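HTH-type transcriptional regulator PrpR (Mycobacterium tuberculosis, PDB 6D2S) regulates transcription of the genes for short-chain fatty acid catabolism through the glyoxylate and methylcitrate cycles, and is required for assimilating cholesterol-derived propionate. Local coordinates at residues A[16-29]-A[126-140]. Numbering follows the deposited sequence. Where two conformers were deposited one is given.
With NA (sodium ion), chain F.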
loop_
_atom_site.group_PDB
_atom_site.type_symbol
_atom_site.label_atom_id
_atom_site.label_comp_id
_atom_site.label_asym_id
_atom_site.label_seq_id
_atom_site.Cartn_x
_atom_site.Cartn_y
_atom_site.Cartn_z
ATOM N N ASN A 16 12.160 -1.094 0.378
ATOM C CA ASN A 16 10.703 -0.989 0.472
ATOM C C ASN A 16 10.045 -2.352 0.679
ATOM O O ASN A 16 8.903 -2.574 0.262
ATOM C CB ASN A 16 10.120 -0.299 -0.765
ATOM C CG ASN A 16 10.503 1.175 -0.851
ATOM O OD1 ASN A 16 10.646 1.854 0.165
ATOM N ND2 ASN A 16 10.668 1.672 -2.066
ATOM N N TYR A 17 10.758 -3.273 1.323
ATOM C CA TYR A 17 10.266 -4.629 1.544
ATOM C C TYR A 17 10.730 -5.069 2.927
ATOM O O TYR A 17 11.928 -5.046 3.211
ATOM C CB TYR A 17 10.774 -5.591 0.453
ATOM C CG TYR A 17 10.468 -7.031 0.801
ATOM C CD1 TYR A 17 9.190 -7.546 0.617
ATOM C CD2 TYR A 17 11.444 -7.855 1.336
ATOM C CE1 TYR A 17 8.894 -8.852 0.959
ATOM C CE2 TYR A 17 11.163 -9.166 1.693
ATOM C CZ TYR A 17 9.878 -9.654 1.501
ATOM O OH TYR A 17 9.582 -10.944 1.855
ATOM N N ILE A 18 9.787 -5.448 3.789
ATOM C CA ILE A 18 10.067 -5.781 5.187
ATOM C C ILE A 18 9.816 -7.275 5.350
ATOM O O ILE A 18 8.681 -7.700 5.584
ATOM C CB ILE A 18 9.197 -4.968 6.151
ATOM C CG1 ILE A 18 9.203 -3.483 5.791
ATOM C CG2 ILE A 18 9.629 -5.224 7.624
ATOM C CD1 ILE A 18 10.596 -2.802 5.880
ATOM N N HIS A 19 10.879 -8.081 5.251
ATOM C CA HIS A 19 10.708 -9.520 5.051
ATOM C C HIS A 19 9.944 -10.177 6.194
ATOM O O HIS A 19 9.014 -10.961 5.965
ATOM C CB HIS A 19 12.068 -10.196 4.876
ATOM C CG HIS A 19 11.968 -11.662 4.593
ATOM N ND1 HIS A 19 11.371 -12.155 3.450
ATOM C CD2 HIS A 19 12.361 -12.742 5.312
ATOM C CE1 HIS A 19 11.422 -13.477 3.467
ATOM N NE2 HIS A 19 12.012 -13.859 4.587
ATOM N N ASP A 20 10.335 -9.901 7.441
ATOM C CA ASP A 20 9.716 -10.627 8.547
ATOM C C ASP A 20 8.230 -10.318 8.666
ATOM O O ASP A 20 7.438 -11.199 9.019
ATOM C CB ASP A 20 10.431 -10.312 9.864
ATOM C CG ASP A 20 11.846 -10.850 9.900
ATOM O OD1 ASP A 20 12.092 -11.937 9.334
ATOM O OD2 ASP A 20 12.720 -10.174 10.481
ATOM N N LEU A 21 7.832 -9.062 8.414
ATOM C CA LEU A 21 6.418 -8.708 8.474
ATOM C C LEU A 21 5.665 -9.232 7.268
ATOM O O LEU A 21 4.514 -9.664 7.386
ATOM C CB LEU A 21 6.238 -7.196 8.542
ATOM C CG LEU A 21 6.257 -6.482 9.873
ATOM C CD1 LEU A 21 5.928 -5.008 9.589
ATOM C CD2 LEU A 21 5.270 -7.122 10.849
ATOM N N ASP A 22 6.286 -9.145 6.088
ATOM C CA ASP A 22 5.659 -9.659 4.879
ATOM C C ASP A 22 5.392 -11.156 5.020
ATOM O O ASP A 22 4.295 -11.637 4.711
ATOM C CB ASP A 22 6.557 -9.357 3.674
ATOM C CG ASP A 22 5.767 -9.132 2.397
ATOM O OD1 ASP A 22 5.111 -10.088 1.940
ATOM O OD2 ASP A 22 5.791 -8.000 1.869
ATOM N N MET A 23 6.390 -11.906 5.496
ATOM C CA MET A 23 6.224 -13.346 5.694
ATOM C C MET A 23 5.231 -13.655 6.808
ATOM O O MET A 23 4.471 -14.626 6.714
ATOM C CB MET A 23 7.580 -13.987 6.009
ATOM C CG MET A 23 8.567 -13.915 4.872
ATOM S SD MET A 23 8.139 -15.123 3.592
ATOM C CE MET A 23 8.617 -16.663 4.384
ATOM N N ALA A 24 5.236 -12.863 7.888
ATOM C CA ALA A 24 4.280 -13.117 8.964
ATOM C C ALA A 24 2.846 -12.952 8.470
ATOM O O ALA A 24 1.972 -13.759 8.799
ATOM C CB ALA A 24 4.551 -12.196 10.152
ATOM N N ALA A 25 2.592 -11.913 7.673
ATOM C CA ALA A 25 1.257 -11.702 7.116
ATOM C C ALA A 25 0.853 -12.864 6.219
ATOM O O ALA A 25 -0.260 -13.396 6.325
ATOM C CB ALA A 25 1.221 -10.387 6.330
ATOM N N GLU A 26 1.754 -13.269 5.320
ATOM C CA GLU A 26 1.425 -14.332 4.379
ATOM C C GLU A 26 1.200 -15.652 5.106
ATOM O O GLU A 26 0.277 -16.408 4.776
ATOM C CB GLU A 26 2.545 -14.464 3.336
ATOM C CG GLU A 26 2.159 -15.360 2.168
ATOM C CD GLU A 26 3.192 -15.356 1.052
ATOM O OE1 GLU A 26 4.369 -15.025 1.325
ATOM O OE2 GLU A 26 2.828 -15.702 -0.093
ATOM N N ARG A 27 2.031 -15.945 6.106
ATOM C CA ARG A 27 1.844 -17.186 6.853
ATOM C C ARG A 27 0.553 -17.153 7.663
ATOM O O ARG A 27 -0.164 -18.160 7.741
ATOM C CB ARG A 27 3.061 -17.447 7.744
ATOM C CG ARG A 27 4.326 -17.729 6.927
ATOM C CD ARG A 27 5.538 -18.117 7.773
ATOM N NE ARG A 27 6.133 -16.975 8.466
ATOM C CZ ARG A 27 7.414 -16.901 8.815
ATOM N NH1 ARG A 27 8.241 -17.895 8.521
ATOM N NH2 ARG A 27 7.869 -15.827 9.447
ATOM N N MET A 28 0.224 -16.005 8.258
ATOM C CA MET A 28 -1.018 -15.935 9.019
ATOM C C MET A 28 -2.230 -16.071 8.105
ATOM O O MET A 28 -3.199 -16.760 8.448
ATOM C CB MET A 28 -1.087 -14.633 9.817
ATOM C CG MET A 28 -2.166 -14.650 10.878
ATOM S SD MET A 28 -2.149 -13.123 11.831
ATOM C CE MET A 28 -0.413 -13.010 12.244
ATOM N N PHE A 29 -2.190 -15.415 6.941
ATOM C CA PHE A 29 -3.244 -15.565 5.941
ATOM C C PHE A 29 -3.437 -17.033 5.570
ATOM O O PHE A 29 -4.563 -17.546 5.574
ATOM C CB PHE A 29 -2.886 -14.718 4.711
ATOM C CG PHE A 29 -3.917 -14.741 3.601
ATOM C CD1 PHE A 29 -4.030 -15.835 2.752
ATOM C CD2 PHE A 29 -4.727 -13.633 3.374
ATOM C CE1 PHE A 29 -4.957 -15.844 1.710
ATOM C CE2 PHE A 29 -5.662 -13.631 2.342
ATOM C CZ PHE A 29 -5.776 -14.744 1.505
ATOM N N LEU A 126 4.709 0.495 9.551
ATOM C CA LEU A 126 4.920 -0.950 9.502
ATOM C C LEU A 126 3.621 -1.713 9.728
ATOM O O LEU A 126 3.392 -2.754 9.103
ATOM C CB LEU A 126 5.971 -1.371 10.533
ATOM C CG LEU A 126 7.377 -0.899 10.134
ATOM C CD1 LEU A 126 8.310 -0.973 11.330
ATOM C CD2 LEU A 126 7.883 -1.760 8.982
ATOM N N ALA A 127 2.744 -1.211 10.599
ATOM C CA ALA A 127 1.436 -1.850 10.730
ATOM C C ALA A 127 0.637 -1.730 9.435
ATOM O O ALA A 127 -0.029 -2.689 9.016
ATOM C CB ALA A 127 0.655 -1.246 11.903
ATOM N N ASN A 128 0.674 -0.554 8.797
ATOM C CA ASN A 128 0.048 -0.404 7.485
ATOM C C ASN A 128 0.689 -1.333 6.466
ATOM O O ASN A 128 -0.007 -1.906 5.619
ATOM C CB ASN A 128 0.159 1.039 6.985
ATOM C CG ASN A 128 -0.729 1.994 7.742
ATOM O OD1 ASN A 128 -1.754 1.608 8.299
ATOM N ND2 ASN A 128 -0.340 3.253 7.763
ATOM N N TYR A 129 2.022 -1.445 6.493
ATOM C CA TYR A 129 2.705 -2.380 5.597
ATOM C C TYR A 129 2.183 -3.800 5.789
ATOM O O TYR A 129 1.881 -4.515 4.817
ATOM C CB TYR A 129 4.230 -2.321 5.833
ATOM C CG TYR A 129 5.009 -3.271 4.929
ATOM C CD1 TYR A 129 5.076 -4.624 5.216
ATOM C CD2 TYR A 129 5.666 -2.800 3.786
ATOM C CE1 TYR A 129 5.764 -5.506 4.390
ATOM C CE2 TYR A 129 6.355 -3.672 2.949
ATOM C CZ TYR A 129 6.404 -5.023 3.264
ATOM O OH TYR A 129 7.095 -5.899 2.450
ATOM N N PHE A 130 2.105 -4.241 7.045
ATOM C CA PHE A 130 1.564 -5.563 7.348
ATOM C C PHE A 130 0.155 -5.728 6.789
ATOM O O PHE A 130 -0.175 -6.780 6.223
ATOM C CB PHE A 130 1.564 -5.783 8.865
ATOM C CG PHE A 130 0.949 -7.087 9.292
ATOM C CD1 PHE A 130 1.727 -8.230 9.430
ATOM C CD2 PHE A 130 -0.416 -7.167 9.564
ATOM C CE1 PHE A 130 1.157 -9.430 9.841
ATOM C CE2 PHE A 130 -0.985 -8.359 9.970
ATOM C CZ PHE A 130 -0.202 -9.490 10.108
ATOM N N ALA A 131 -0.697 -4.711 6.962
ATOM C CA ALA A 131 -2.072 -4.823 6.475
ATOM C C ALA A 131 -2.097 -5.005 4.964
ATOM O O ALA A 131 -2.842 -5.838 4.444
ATOM C CB ALA A 131 -2.891 -3.594 6.880
ATOM N N GLY A 132 -1.268 -4.251 4.242
ATOM C CA GLY A 132 -1.162 -4.460 2.804
ATOM C C GLY A 132 -0.681 -5.855 2.449
ATOM O O GLY A 132 -1.142 -6.451 1.474
ATOM N N ALA A 133 0.267 -6.390 3.222
ATOM C CA ALA A 133 0.819 -7.703 2.923
ATOM C C ALA A 133 -0.120 -8.822 3.348
ATOM O O ALA A 133 0.024 -9.947 2.867
ATOM C CB ALA A 133 2.182 -7.885 3.595
ATOM N N PHE A 134 -1.088 -8.529 4.220
ATOM C CA PHE A 134 -2.095 -9.522 4.582
ATOM C C PHE A 134 -3.224 -9.572 3.547
ATOM O O PHE A 134 -3.634 -10.656 3.103
ATOM C CB PHE A 134 -2.648 -9.194 5.976
ATOM C CG PHE A 134 -3.441 -10.320 6.585
ATOM C CD1 PHE A 134 -4.734 -10.579 6.157
ATOM C CD2 PHE A 134 -2.885 -11.132 7.554
ATOM C CE1 PHE A 134 -5.465 -11.632 6.692
ATOM C CE2 PHE A 134 -3.615 -12.191 8.083
ATOM C CZ PHE A 134 -4.903 -12.430 7.650
ATOM N N LEU A 135 -3.748 -8.399 3.166
ATOM C CA LEU A 135 -4.777 -8.329 2.128
ATOM C C LEU A 135 -4.267 -8.828 0.787
ATOM O O LEU A 135 -5.042 -9.364 -0.018
ATOM C CB LEU A 135 -5.267 -6.890 1.965
ATOM C CG LEU A 135 -6.407 -6.479 2.901
ATOM C CD1 LEU A 135 -6.006 -6.690 4.358
ATOM C CD2 LEU A 135 -6.781 -5.041 2.626
ATOM N N LEU A 136 -2.982 -8.620 0.508
ATOM C CA LEU A 136 -2.382 -8.965 -0.775
ATOM C C LEU A 136 -1.192 -9.871 -0.488
ATOM O O LEU A 136 -0.029 -9.445 -0.558
ATOM C CB LEU A 136 -1.972 -7.707 -1.540
ATOM C CG LEU A 136 -3.119 -6.700 -1.678
ATOM C CD1 LEU A 136 -2.582 -5.328 -2.154
ATOM C CD2 LEU A 136 -4.187 -7.256 -2.637
ATOM N N PRO A 137 -1.455 -11.125 -0.133
ATOM C CA PRO A 137 -0.364 -12.026 0.258
ATOM C C PRO A 137 0.623 -12.203 -0.887
ATOM O O PRO A 137 0.239 -12.343 -2.052
ATOM C CB PRO A 137 -1.089 -13.336 0.612
ATOM C CG PRO A 137 -2.419 -13.242 -0.063
ATOM C CD PRO A 137 -2.775 -11.773 -0.031
ATOM N N TYR A 138 1.910 -12.230 -0.535
ATOM C CA TYR A 138 2.960 -11.959 -1.517
ATOM C C TYR A 138 2.877 -12.868 -2.742
ATOM O O TYR A 138 2.803 -12.385 -3.878
ATOM C CB TYR A 138 4.345 -12.073 -0.856
ATOM C CG TYR A 138 5.438 -11.452 -1.699
ATOM C CD1 TYR A 138 5.921 -12.109 -2.833
ATOM C CD2 TYR A 138 5.972 -10.209 -1.375
ATOM C CE1 TYR A 138 6.907 -11.545 -3.625
ATOM C CE2 TYR A 138 6.972 -9.630 -2.171
ATOM C CZ TYR A 138 7.431 -10.311 -3.289
ATOM O OH TYR A 138 8.418 -9.753 -4.072
ATOM N N ARG A 139 2.961 -14.190 -2.546
ATOM C CA ARG A 139 3.081 -15.069 -3.703
ATOM C C ARG A 139 1.822 -15.027 -4.556
ATOM O O ARG A 139 1.894 -15.021 -5.791
ATOM C CB ARG A 139 3.375 -16.506 -3.260
ATOM C CG ARG A 139 4.766 -16.718 -2.680
ATOM C CD ARG A 139 5.010 -18.197 -2.424
ATOM N NE ARG A 139 6.319 -18.454 -1.834
ATOM C CZ ARG A 139 6.754 -19.660 -1.478
ATOM N NH1 ARG A 139 5.982 -20.725 -1.652
ATOM N NH2 ARG A 139 7.961 -19.802 -0.946
ATOM N N GLU A 140 0.659 -15.019 -3.911
ATOM C CA GLU A 140 -0.594 -14.944 -4.653
ATOM C C GLU A 140 -0.694 -13.632 -5.422
ATOM O O GLU A 140 -1.106 -13.616 -6.589
ATOM C CB GLU A 140 -1.778 -15.101 -3.690
ATOM C CG GLU A 140 -3.131 -14.973 -4.371
ATOM C CD GLU A 140 -4.303 -15.188 -3.417
ATOM O OE1 GLU A 140 -4.112 -15.818 -2.354
ATOM O OE2 GLU A 140 -5.411 -14.715 -3.736
HETATM NA NA NA F . 14.790 -11.052 11.000
HETATM O O HOH W 1 2.356 -11.355 2.205
HETATM O O HOH W 2 0.358 -16.125 -1.186
HETATM O O HOH W 3 14.970 -8.096 10.615
#
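Glu26 reaches over the start of helix 138-147, its OE2 accepting a nearly straight hydrogen bond (165°) from Arg139 N at 2.9 Å. The amide meets the carboxylate from above its plane, and a water links the same oxygen to Glu140 N. Glu26 can span the gap because CG stands anti to its backbone N (chi1 -169°) and the chain is extended beyond it; OE1 turns to a salt bridge with Arg175. One turn earlier, Asp22 OD1 shares a second water with Ala133 O and Tyr138 N, while the carboxylate's strongest partner is Arg169, in a salt bridge at OD2, with a further salt bridge from OD1 to Arg175. Tyr129 OH accepts a hydrogen bond from Ile18 N at 3.0 Å, at the N-cap of helix 19-31, and donates a weak one to Asp22 OD2, at 2.5 Å.

Beside the Ile18-Tyr129 bond, Ile18 CG1 sits over the centre of the Tyr129 ring as a CH-pi contact. Phe130 enters as a knob among Leu21, Ala24, Ala25 and Met28, and Ala25 CB lies over its face, 3.6 Å from CE1. The small Ala25 and Ala133 (CB to CB 3.8 Å) let the axes of segments 19-29 and 126-135 approach to 8.0 Å, crossing at -41°. Beyond them, Phe29 points its edge at the face of Phe134 and takes Pro137 CG over its own ring centre, 3.9 Å from the centroid. Helices 84-99, 101-109 and 39-51 cover this apolar side.

Helix 19-31 thus packs against two helices of the IrrE N-terminal-like region through an apolar seam bordered by buried Asp22 and partly exposed Glu26, whose arginine partners probably keep them ionised; the N-terminal end of helix 138-147 would also stabilise Glu26.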